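Local structure of Pre-mRNA-processing-splicing factor 8 (Cryptococcus gattii serotype B, 6MWY) at residues 110-115 with 156-161; 96-101 with 205-210; 91-96 with 178-183. The protein contains an intein, a Hint-family domain that probably excises itself from the host splicing factor and joins the flanking segments by protein splicing. All blocks are in the same frame, centred on the assembly; numbering follows the deposited sequence.

Contacts 1 and 3 belong to one antiparallel sheet, and contact 2 joins loops beside it. Strands 155-159 and 176-185 are neighbours in that sheet, and a probable hydrogen bond from L178 N to L157 O, 2.9 Å, ties contact 3 to contact 1, their centres about 13 Å apart. Contact 2 lies about 12 Å from contact 1 and about 10 Å from contact 3, centre to centre. It meets contact 1 through V210 N and F158 O, 3.1 Å, and contact 3 through I93 N and L101 O, 2.8 Å, besides sharing D96 with contact 3. Along the chain, contact 1 is nested within the loops closed by both others, whereas contacts 2 and 3 cross.

Contact 1. Residues 110-115 with 156-161; sequences SLYKER and RLFRST
The ring of Y112 turns its edge to the face of F158: CE2 of Y112 stands over that face toward its rim, 3.6 Å from CG of F158. Ring planes 74° apart and centroids separated by 4.8 Å define a T-shaped pair. At the edge of the F158 ring, near its plane, lies the carbonyl oxygen of S110, 3.1 Å from CE1. With CG between backbone N and carbonyl carbon (chi1 72°), the ring of F158 lies beside the S110 carbonyl and Y112. Y112 and R156 form an antiparallel hydrogen-bonded pair; Y112 N gives to R156 O and R156 N to Y112 O, each at 2.7 Å. Beyond it, NH1 of R156 forms a salt bridge with OE2 of E114, modelled too close for its length to be trusted, while NH2 of R156 bonds to Q153 O. L111 and L157 lie alongside, CD2 to CD2 at 3.5 Å. Within these segments there is one bridge, and the strands diverge toward S110 and F158; E114 goes on to pair with K154. The short strand axes make 118° between their N-to-C directions, marking a strongly twisted antiparallel pairing in the six-stranded sheet of this Hint-family intein.

Contact 2. Residues 96-101 with 205-210; sequences DELEDL and RHDYLV
A type I beta turn from R205 to Y208, overlapped by an Asx turn from D207 to L209, faces the loop between strands 91-95 and 101-103 and grips it with an arginine and a histidine. R205 carries most of the polar contact: its NH2 donates to E99 O at 3.1 Å, near the guanidinium plane, and its NH1 to D100 O at 3.0 Å, the latter donor standing above the carbonyl plane. One guanidinium edge thus ties down two successive peptide carbonyls. Behind it, D207 holds the group in orientation: its OD1 accepts from R205 NE at 2.8 Å and, from the opposite face of the carboxylate plane, from L209 N at 3.2 Å. The bonds near the guanidinium plane limit its rotation, and the methyl CD2 of L209 covers the centre of one face. L98 crosses D207, its CD1 near OD2, and L101 CD2 reaches L209 CD2 at 4.3 Å. The exposed E99 extends its chain with CG opposite the backbone N (chi1 171°) to meet H206, whose backbone also pairs with R50. There OE1 of E99 accepts from NE2 of H206 at 2.9 Å, nearly straight at 161° and in the imidazole plane.

Contact 3. Residues 91-96 with 178-183; sequences YRIKAD and LHIMSI
K94 and S182 meet as an antiparallel hydrogen-bonded pair, K94 N giving to S182 O at 2.8 Å. In the other direction K94 O takes two donors, M181 N at 3.0 Å and S182 N at 2.9 Å, both in its carbonyl plane. Two residues facing one, with the register slipping by one between K94 and A95, meet the definition of a classic beta bulge. The backbone angles of M181 (phi -101°, psi -29°) are near the helical-like values usual at the first position of such a bulge.

Either side of K94 come non-hydrogen-bonded pairs, I93 with I183 and A95 with I180. Their side chains share one face of the sheet. I93 and I183 run alongside and point the same way, CG1 of I93 lying 3.6 Å from CD1 of I183; I183 directs CG1 opposite its backbone N (chi1 173°), which carries CD1 to that neighbour. The other branch of I93, CG2, touches CG2 of I180 at 3.8 Å. On the K94 and S182 face, the two CB atoms approach to 3.7 Å. Past the bulge, selenomethionine M181 folds over the end of the strand, bent at chi3, so that SE lies 3.6 Å from CB of D96 and the methyl beyond it rests against the D96 backbone.

Outside this shell, the end of R92 leads away from residues 178-183 to a salt bridge of NH2 with E186. L157 of the neighbouring strand packs beside A95 and I180, and helix 141-146 lies against the isoleucine face through F144 on I180 and V145 on Y91 and I183. Backbone bonds of I93 with L101 and Y91 with C103 place strand 91-95 between strands 101-103 and 176-185, the latter bordered in turn by strand 155-159.

Contact 1. Residues 110-115 with 156-161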
loop_
_atom_site.group_PDB
_atom_site.type_symbol
_atom_site.label_atom_id
_atom_site.label_comp_id
_atom_site.label_asym_id
_atom_site.label_seq_id
_atom_site.Cartn_x
_atom_site.Cartn_y
_atom_site.Cartn_z
ATOM N N SER A 110 -6.022 -2.193 0.530
ATOM C CA SER A 110 -6.865 -2.550 1.667
ATOM C C SER A 110 -7.583 -1.283 2.116
ATOM O O SER A 110 -6.979 -0.405 2.740
ATOM C CB SER A 110 -6.019 -3.146 2.785
ATOM O OG SER A 110 -5.436 -4.372 2.379
ATOM N N LEU A 111 -8.873 -1.180 1.797
ATOM C CA LEU A 111 -9.653 0.031 1.997
ATOM C C LEU A 111 -10.870 -0.259 2.873
ATOM O O LEU A 111 -11.222 -1.412 3.142
ATOM C CB LEU A 111 -10.099 0.616 0.654
ATOM C CG LEU A 111 -9.067 0.796 -0.461
ATOM C CD1 LEU A 111 -9.727 1.370 -1.701
ATOM C CD2 LEU A 111 -7.933 1.691 -0.003
ATOM N N TYR A 112 -11.519 0.820 3.311
ATOM C CA TYR A 112 -12.793 0.751 4.005
ATOM C C TYR A 112 -13.856 1.418 3.148
ATOM O O TYR A 112 -13.593 2.432 2.498
ATOM C CB TYR A 112 -12.729 1.422 5.374
ATOM C CG TYR A 112 -12.279 0.502 6.478
ATOM C CD1 TYR A 112 -13.149 -0.428 7.026
ATOM C CD2 TYR A 112 -10.984 0.562 6.975
ATOM C CE1 TYR A 112 -12.745 -1.275 8.039
ATOM C CE2 TYR A 112 -10.569 -0.280 7.988
ATOM C CZ TYR A 112 -11.454 -1.195 8.515
ATOM O OH TYR A 112 -11.046 -2.036 9.523
ATOM N N LYS A 113 -15.056 0.853 3.158
ATOM C CA LYS A 113 -16.149 1.321 2.322
ATOM C C LYS A 113 -17.343 1.680 3.196
ATOM O O LYS A 113 -17.615 1.013 4.201
ATOM C CB LYS A 113 -16.534 0.257 1.287
ATOM C CG LYS A 113 -17.686 0.640 0.371
ATOM C CD LYS A 113 -17.799 -0.332 -0.797
ATOM C CE LYS A 113 -19.062 -0.094 -1.616
ATOM N NZ LYS A 113 -19.249 -1.157 -2.648
ATOM N N GLU A 114 -18.054 2.741 2.809
ATOM C CA GLU A 114 -19.158 3.258 3.608
ATOM C C GLU A 114 -20.335 2.290 3.644
ATOM O O GLU A 114 -20.304 1.236 2.998
ATOM C CB GLU A 114 -19.623 4.607 3.059
ATOM C CG GLU A 114 -18.558 5.691 3.035
ATOM C CD GLU A 114 -19.028 6.928 2.295
ATOM O OE1 GLU A 114 -20.011 6.813 1.534
ATOM O OE2 GLU A 114 -18.429 8.008 2.474
ATOM N N ARG A 115 -21.369 2.644 4.404
ATOM C CA ARG A 115 -22.620 1.891 4.442
ATOM C C ARG A 115 -22.398 0.422 4.801
ATOM O O ARG A 115 -21.481 0.088 5.552
ATOM C CB ARG A 115 -23.342 2.006 3.094
ATOM C CG ARG A 115 -24.838 1.753 3.152
ATOM C CD ARG A 115 -25.464 1.850 1.767
ATOM N NE ARG A 115 -26.924 1.813 1.819
ATOM C CZ ARG A 115 -27.701 2.891 1.766
ATOM N NH1 ARG A 115 -27.162 4.097 1.653
ATOM N NH2 ARG A 115 -29.021 2.764 1.821
ATOM N N ARG A 156 -11.906 4.427 1.764
ATOM C CA ARG A 156 -10.950 5.065 2.656
ATOM C C ARG A 156 -9.721 4.184 2.785
ATOM O O ARG A 156 -9.845 2.974 2.992
ATOM C CB ARG A 156 -11.547 5.306 4.050
ATOM C CG ARG A 156 -12.927 5.929 4.075
ATOM C CD ARG A 156 -12.881 7.438 3.957
ATOM N NE ARG A 156 -14.222 7.990 4.092
ATOM C CZ ARG A 156 -15.082 8.112 3.086
ATOM N NH1 ARG A 156 -16.288 8.616 3.303
ATOM N NH2 ARG A 156 -14.733 7.734 1.863
ATOM N N LEU A 157 -8.544 4.788 2.655
ATOM C CA LEU A 157 -7.346 4.154 3.175
ATOM C C LEU A 157 -7.379 4.223 4.700
ATOM O O LEU A 157 -8.143 4.990 5.291
ATOM C CB LEU A 157 -6.090 4.836 2.624
ATOM C CG LEU A 157 -5.774 4.682 1.130
ATOM C CD1 LEU A 157 -5.026 5.899 0.599
ATOM C CD2 LEU A 157 -4.963 3.420 0.871
ATOM N N PHE A 158 -6.553 3.408 5.349
ATOM C CA PHE A 158 -6.578 3.409 6.804
ATOM C C PHE A 158 -5.206 3.052 7.351
ATOM O O PHE A 158 -4.392 2.407 6.686
ATOM C CB PHE A 158 -7.658 2.460 7.349
ATOM C CG PHE A 158 -7.336 1.001 7.187
ATOM C CD1 PHE A 158 -7.473 0.376 5.959
ATOM C CD2 PHE A 158 -6.922 0.251 8.273
ATOM C CE1 PHE A 158 -7.183 -0.969 5.816
ATOM C CE2 PHE A 158 -6.633 -1.092 8.137
ATOM C CZ PHE A 158 -6.763 -1.704 6.907
ATOM N N ARG A 159 -4.961 3.499 8.578
ATOM C CA ARG A 159 -3.709 3.265 9.276
ATOM C C ARG A 159 -3.998 2.645 10.635
ATOM O O ARG A 159 -5.117 2.711 11.148
ATOM C CB ARG A 159 -2.917 4.564 9.459
ATOM C CG ARG A 159 -3.690 5.631 10.197
ATOM C CD ARG A 159 -2.785 6.466 11.078
ATOM N NE ARG A 159 -1.884 7.308 10.302
ATOM C CZ ARG A 159 -2.201 8.518 9.854
ATOM N NH1 ARG A 159 -3.400 9.027 10.101
ATOM N NH2 ARG A 159 -1.318 9.218 9.161
ATOM N N SER A 160 -2.968 2.041 11.216
ATOM C CA SER A 160 -3.065 1.413 12.525
ATOM C C SER A 160 -2.424 2.318 13.569
ATOM O O SER A 160 -1.294 2.781 13.389
ATOM C CB SER A 160 -2.390 0.041 12.523
ATOM O OG SER A 160 -2.594 -0.624 13.757
ATOM N N THR A 161 -3.151 2.571 14.652
ATOM C CA THR A 161 -2.644 3.398 15.743
ATOM C C THR A 161 -2.996 2.806 17.105
ATOM O O THR A 161 -3.402 1.647 17.204
ATOM C CB THR A 161 -3.194 4.838 15.663
ATOM O OG1 THR A 161 -4.543 4.812 15.179
ATOM C CG2 THR A 161 -2.335 5.690 14.738
#

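Contact 2. Residues 96-101 with 205-210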
loop_
_atom_site.group_PDB
_atom_site.type_symbol
_atom_site.label_atom_id
_atom_site.label_comp_id
_atom_site.label_asym_id
_atom_site.label_seq_id
_atom_site.Cartn_x
_atom_site.Cartn_y
_atom_site.Cartn_z
ATOM N N ASP A 96 -5.221 12.778 1.440
ATOM C CA ASP A 96 -5.009 13.998 2.201
ATOM C C ASP A 96 -4.019 13.756 3.338
ATOM O O ASP A 96 -3.837 12.631 3.812
ATOM C CB ASP A 96 -6.337 14.530 2.744
ATOM C CG ASP A 96 -7.188 13.445 3.369
ATOM O OD1 ASP A 96 -6.790 12.263 3.305
ATOM O OD2 ASP A 96 -8.258 13.775 3.923
ATOM N N GLU A 97 -3.361 14.841 3.757
ATOM C CA GLU A 97 -2.356 14.831 4.818
ATOM C C GLU A 97 -1.167 13.932 4.489
ATOM O O GLU A 97 -0.028 14.406 4.410
ATOM C CB GLU A 97 -2.975 14.397 6.150
ATOM C CG GLU A 97 -4.092 15.294 6.648
ATOM C CD GLU A 97 -5.415 14.565 6.740
ATOM O OE1 GLU A 97 -5.576 13.542 6.042
ATOM O OE2 GLU A 97 -6.290 15.006 7.514
ATOM N N LEU A 98 -1.421 12.640 4.295
ATOM C CA LEU A 98 -0.346 11.666 4.176
ATOM C C LEU A 98 0.336 11.728 2.811
ATOM O O LEU A 98 -0.221 12.226 1.827
ATOM C CB LEU A 98 -0.876 10.255 4.417
ATOM C CG LEU A 98 -0.940 9.815 5.879
ATOM C CD1 LEU A 98 -1.169 8.316 5.949
ATOM C CD2 LEU A 98 0.321 10.226 6.642
ATOM N N GLU A 99 1.562 11.208 2.771
ATOM C CA GLU A 99 2.328 11.136 1.534
ATOM C C GLU A 99 1.626 10.222 0.536
ATOM O O GLU A 99 0.957 9.259 0.921
ATOM C CB GLU A 99 3.742 10.628 1.834
ATOM C CG GLU A 99 4.600 10.298 0.628
ATOM C CD GLU A 99 5.825 9.487 1.005
ATOM O OE1 GLU A 99 5.992 9.190 2.208
ATOM O OE2 GLU A 99 6.618 9.142 0.104
ATOM N N ASP A 100 1.775 10.531 -0.754
ATOM C CA ASP A 100 1.089 9.771 -1.793
ATOM C C ASP A 100 1.505 8.308 -1.764
ATOM O O ASP A 100 2.549 7.965 -1.197
ATOM C CB ASP A 100 1.361 10.366 -3.176
ATOM C CG ASP A 100 0.794 11.761 -3.332
ATOM O OD1 ASP A 100 0.044 12.203 -2.437
ATOM O OD2 ASP A 100 1.101 12.417 -4.351
ATOM N N LEU A 101 0.694 7.440 -2.364
ATOM C CA LEU A 101 1.001 6.019 -2.468
ATOM C C LEU A 101 1.200 5.676 -3.938
ATOM O O LEU A 101 0.247 5.721 -4.721
ATOM C CB LEU A 101 -0.115 5.171 -1.860
ATOM C CG LEU A 101 0.107 3.661 -1.891
ATOM C CD1 LEU A 101 1.348 3.296 -1.096
ATOM C CD2 LEU A 101 -1.107 2.916 -1.361
ATOM N N ARG A 205 3.394 0.827 6.286
ATOM C CA ARG A 205 4.282 1.861 5.784
ATOM C C ARG A 205 4.863 2.653 6.957
ATOM O O ARG A 205 4.472 2.473 8.112
ATOM C CB ARG A 205 3.534 2.775 4.810
ATOM C CG ARG A 205 4.432 3.502 3.817
ATOM C CD ARG A 205 3.649 4.230 2.736
ATOM N NE ARG A 205 2.737 5.236 3.273
ATOM C CZ ARG A 205 2.138 6.166 2.534
ATOM N NH1 ARG A 205 2.365 6.227 1.229
ATOM N NH2 ARG A 205 1.319 7.041 3.099
ATOM N N HIS A 206 5.819 3.538 6.652
ATOM C CA HIS A 206 6.466 4.318 7.702
ATOM C C HIS A 206 5.452 5.153 8.473
ATOM O O HIS A 206 5.606 5.365 9.682
ATOM C CB HIS A 206 7.554 5.208 7.101
ATOM C CG HIS A 206 7.027 6.319 6.245
ATOM N ND1 HIS A 206 6.586 7.514 6.769
ATOM C CD2 HIS A 206 6.866 6.411 4.904
ATOM C CE1 HIS A 206 6.178 8.299 5.786
ATOM N NE2 HIS A 206 6.337 7.653 4.646
ATOM N N ASP A 207 4.408 5.632 7.798
ATOM C CA ASP A 207 3.341 6.384 8.440
ATOM C C ASP A 207 2.223 5.488 8.962
ATOM O O ASP A 207 1.117 5.977 9.216
ATOM C CB ASP A 207 2.774 7.423 7.471
ATOM C CG ASP A 207 2.329 6.816 6.155
ATOM O OD1 ASP A 207 2.397 5.579 6.007
ATOM O OD2 ASP A 207 1.921 7.587 5.260
ATOM N N TYR A 208 2.490 4.190 9.113
ATOM C CA TYR A 208 1.545 3.196 9.616
ATOM C C TYR A 208 0.370 2.963 8.677
ATOM O O TYR A 208 -0.648 2.399 9.092
ATOM C CB TYR A 208 1.037 3.559 11.017
ATOM C CG TYR A 208 2.058 3.307 12.099
ATOM C CD1 TYR A 208 3.065 4.227 12.360
ATOM C CD2 TYR A 208 2.022 2.141 12.851
ATOM C CE1 TYR A 208 4.005 3.992 13.347
ATOM C CE2 TYR A 208 2.957 1.898 13.837
ATOM C CZ TYR A 208 3.945 2.826 14.081
ATOM O OH TYR A 208 4.877 2.583 15.066
ATOM N N LEU A 209 0.483 3.371 7.415
ATOM C CA LEU A 209 -0.538 3.032 6.435
ATOM C C LEU A 209 -0.523 1.530 6.181
ATOM O O LEU A 209 0.540 0.933 5.986
ATOM C CB LEU A 209 -0.310 3.801 5.133
ATOM C CG LEU A 209 -1.223 3.469 3.946
ATOM C CD1 LEU A 209 -2.678 3.814 4.240
ATOM C CD2 LEU A 209 -0.747 4.181 2.689
ATOM N N VAL A 210 -1.701 0.918 6.195
ATOM C CA VAL A 210 -1.819 -0.528 6.045
ATOM C C VAL A 210 -1.755 -0.882 4.565
ATOM O O VAL A 210 -2.567 -0.403 3.765
ATOM C CB VAL A 210 -3.117 -1.039 6.685
ATOM C CG1 VAL A 210 -3.256 -2.536 6.489
ATOM C CG2 VAL A 210 -3.138 -0.692 8.163
#

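Contact 3. Residues 91-96 with 178-183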
loop_
_atom_site.group_PDB
_atom_site.type_symbol
_atom_site.label_atom_id
_atom_site.label_comp_id
_atom_site.label_asym_id
_atom_site.label_seq_id
_atom_site.Cartn_x
_atom_site.Cartn_y
_atom_site.Cartn_z
ATOM N N TYR A 91 0.964 4.092 -10.680
ATOM C CA TYR A 91 -0.188 4.880 -10.271
ATOM C C TYR A 91 0.118 5.589 -8.961
ATOM O O TYR A 91 0.551 4.957 -7.987
ATOM C CB TYR A 91 -1.429 4.001 -10.110
ATOM C CG TYR A 91 -2.115 3.664 -11.409
ATOM C CD1 TYR A 91 -3.091 4.499 -11.937
ATOM C CD2 TYR A 91 -1.787 2.512 -12.110
ATOM C CE1 TYR A 91 -3.722 4.195 -13.126
ATOM C CE2 TYR A 91 -2.413 2.199 -13.299
ATOM C CZ TYR A 91 -3.379 3.045 -13.802
ATOM O OH TYR A 91 -4.004 2.735 -14.989
ATOM N N ARG A 92 -0.108 6.898 -8.951
ATOM C CA ARG A 92 0.033 7.737 -7.772
ATOM C C ARG A 92 -1.353 7.975 -7.189
ATOM O O ARG A 92 -2.244 8.485 -7.883
ATOM C CB ARG A 92 0.710 9.058 -8.135
ATOM C CG ARG A 92 0.795 10.084 -7.016
ATOM C CD ARG A 92 1.604 11.292 -7.473
ATOM N NE ARG A 92 2.911 10.889 -7.988
ATOM C CZ ARG A 92 3.999 10.756 -7.237
ATOM N NH1 ARG A 92 3.941 11.001 -5.934
ATOM N NH2 ARG A 92 5.146 10.379 -7.787
ATOM N N ILE A 93 -1.533 7.589 -5.931
ATOM C CA ILE A 93 -2.772 7.787 -5.193
ATOM C C ILE A 93 -2.536 8.940 -4.229
ATOM O O ILE A 93 -1.743 8.825 -3.286
ATOM C CB ILE A 93 -3.193 6.509 -4.454
ATOM C CG1 ILE A 93 -3.330 5.353 -5.445
ATOM C CG2 ILE A 93 -4.486 6.731 -3.685
ATOM C CD1 ILE A 93 -3.506 3.998 -4.798
ATOM N N LYS A 94 -3.205 10.061 -4.486
ATOM C CA LYS A 94 -3.133 11.248 -3.643
ATOM C C LYS A 94 -4.211 11.153 -2.572
ATOM O O LYS A 94 -5.408 11.259 -2.873
ATOM C CB LYS A 94 -3.314 12.517 -4.470
ATOM C CG LYS A 94 -2.039 13.088 -5.046
ATOM C CD LYS A 94 -2.279 14.501 -5.550
ATOM C CE LYS A 94 -0.976 15.213 -5.866
ATOM N NZ LYS A 94 -0.254 14.555 -6.986
ATOM N N ALA A 95 -3.783 10.948 -1.333
ATOM C CA ALA A 95 -4.630 11.065 -0.158
ATOM C C ALA A 95 -4.300 12.358 0.579
ATOM O O ALA A 95 -3.249 12.968 0.374
ATOM C CB ALA A 95 -4.446 9.863 0.771
ATOM N N ASP A 96 -5.221 12.778 1.440
ATOM C CA ASP A 96 -5.009 13.998 2.201
ATOM C C ASP A 96 -4.019 13.756 3.338
ATOM O O ASP A 96 -3.837 12.631 3.812
ATOM C CB ASP A 96 -6.337 14.530 2.744
ATOM C CG ASP A 96 -7.188 13.445 3.369
ATOM O OD1 ASP A 96 -6.790 12.263 3.305
ATOM O OD2 ASP A 96 -8.258 13.775 3.923
ATOM N N LEU A 178 -8.822 7.676 6.045
ATOM C CA LEU A 178 -8.217 8.680 5.182
ATOM C C LEU A 178 -8.916 8.644 3.833
ATOM O O LEU A 178 -9.064 7.571 3.241
ATOM C CB LEU A 178 -6.718 8.417 4.999
ATOM C CG LEU A 178 -5.916 8.163 6.274
ATOM C CD1 LEU A 178 -4.661 7.359 5.976
ATOM C CD2 LEU A 178 -5.567 9.481 6.941
ATOM N N HIS A 179 -9.340 9.805 3.344
ATOM C CA HIS A 179 -10.061 9.863 2.080
ATOM C C HIS A 179 -9.094 9.813 0.906
ATOM O O HIS A 179 -8.074 10.512 0.892
ATOM C CB HIS A 179 -10.913 11.129 2.000
ATOM C CG HIS A 179 -12.051 11.154 2.971
ATOM N ND1 HIS A 179 -11.884 11.471 4.302
ATOM C CD2 HIS A 179 -13.370 10.893 2.808
ATOM C CE1 HIS A 179 -13.053 11.407 4.917
ATOM N NE2 HIS A 179 -13.970 11.058 4.033
ATOM N N ILE A 180 -9.416 8.974 -0.075
ATOM C CA ILE A 180 -8.697 8.950 -1.343
ATOM C C ILE A 180 -9.228 10.092 -2.204
ATOM O O ILE A 180 -10.403 10.102 -2.582
ATOM C CB ILE A 180 -8.859 7.597 -2.051
ATOM C CG1 ILE A 180 -8.331 6.466 -1.169
ATOM C CG2 ILE A 180 -8.162 7.609 -3.405
ATOM C CD1 ILE A 180 -8.587 5.082 -1.735
HETATM N N MSE A 181 -8.369 11.059 -2.504
HETATM C CA MSE A 181 -8.799 12.259 -3.215
HETATM C C MSE A 181 -8.449 12.219 -4.698
HETATM O O MSE A 181 -9.141 12.825 -5.513
HETATM C CB MSE A 181 -8.186 13.504 -2.569
HETATM C CG MSE A 181 -8.512 13.663 -1.096
HETATM SE SE MSE A 181 -7.941 15.387 -0.388
HETATM C CE MSE A 181 -6.090 15.382 -1.008
ATOM N N SER A 182 -7.377 11.512 -5.051
ATOM C CA SER A 182 -6.996 11.419 -6.453
ATOM C C SER A 182 -6.251 10.117 -6.700
ATOM O O SER A 182 -5.685 9.521 -5.782
ATOM C CB SER A 182 -6.134 12.616 -6.878
ATOM O OG SER A 182 -5.672 12.466 -8.211
ATOM N N ILE A 183 -6.232 9.700 -7.966
ATOM C CA ILE A 183 -5.454 8.539 -8.389
ATOM C C ILE A 183 -5.199 8.635 -9.889
ATOM O O ILE A 183 -6.137 8.619 -10.696
ATOM C CB ILE A 183 -6.159 7.222 -8.006
ATOM C CG1 ILE A 183 -5.422 6.018 -8.599
ATOM C CG2 ILE A 183 -7.630 7.245 -8.413
ATOM C CD1 ILE A 183 -5.816 4.696 -7.973
#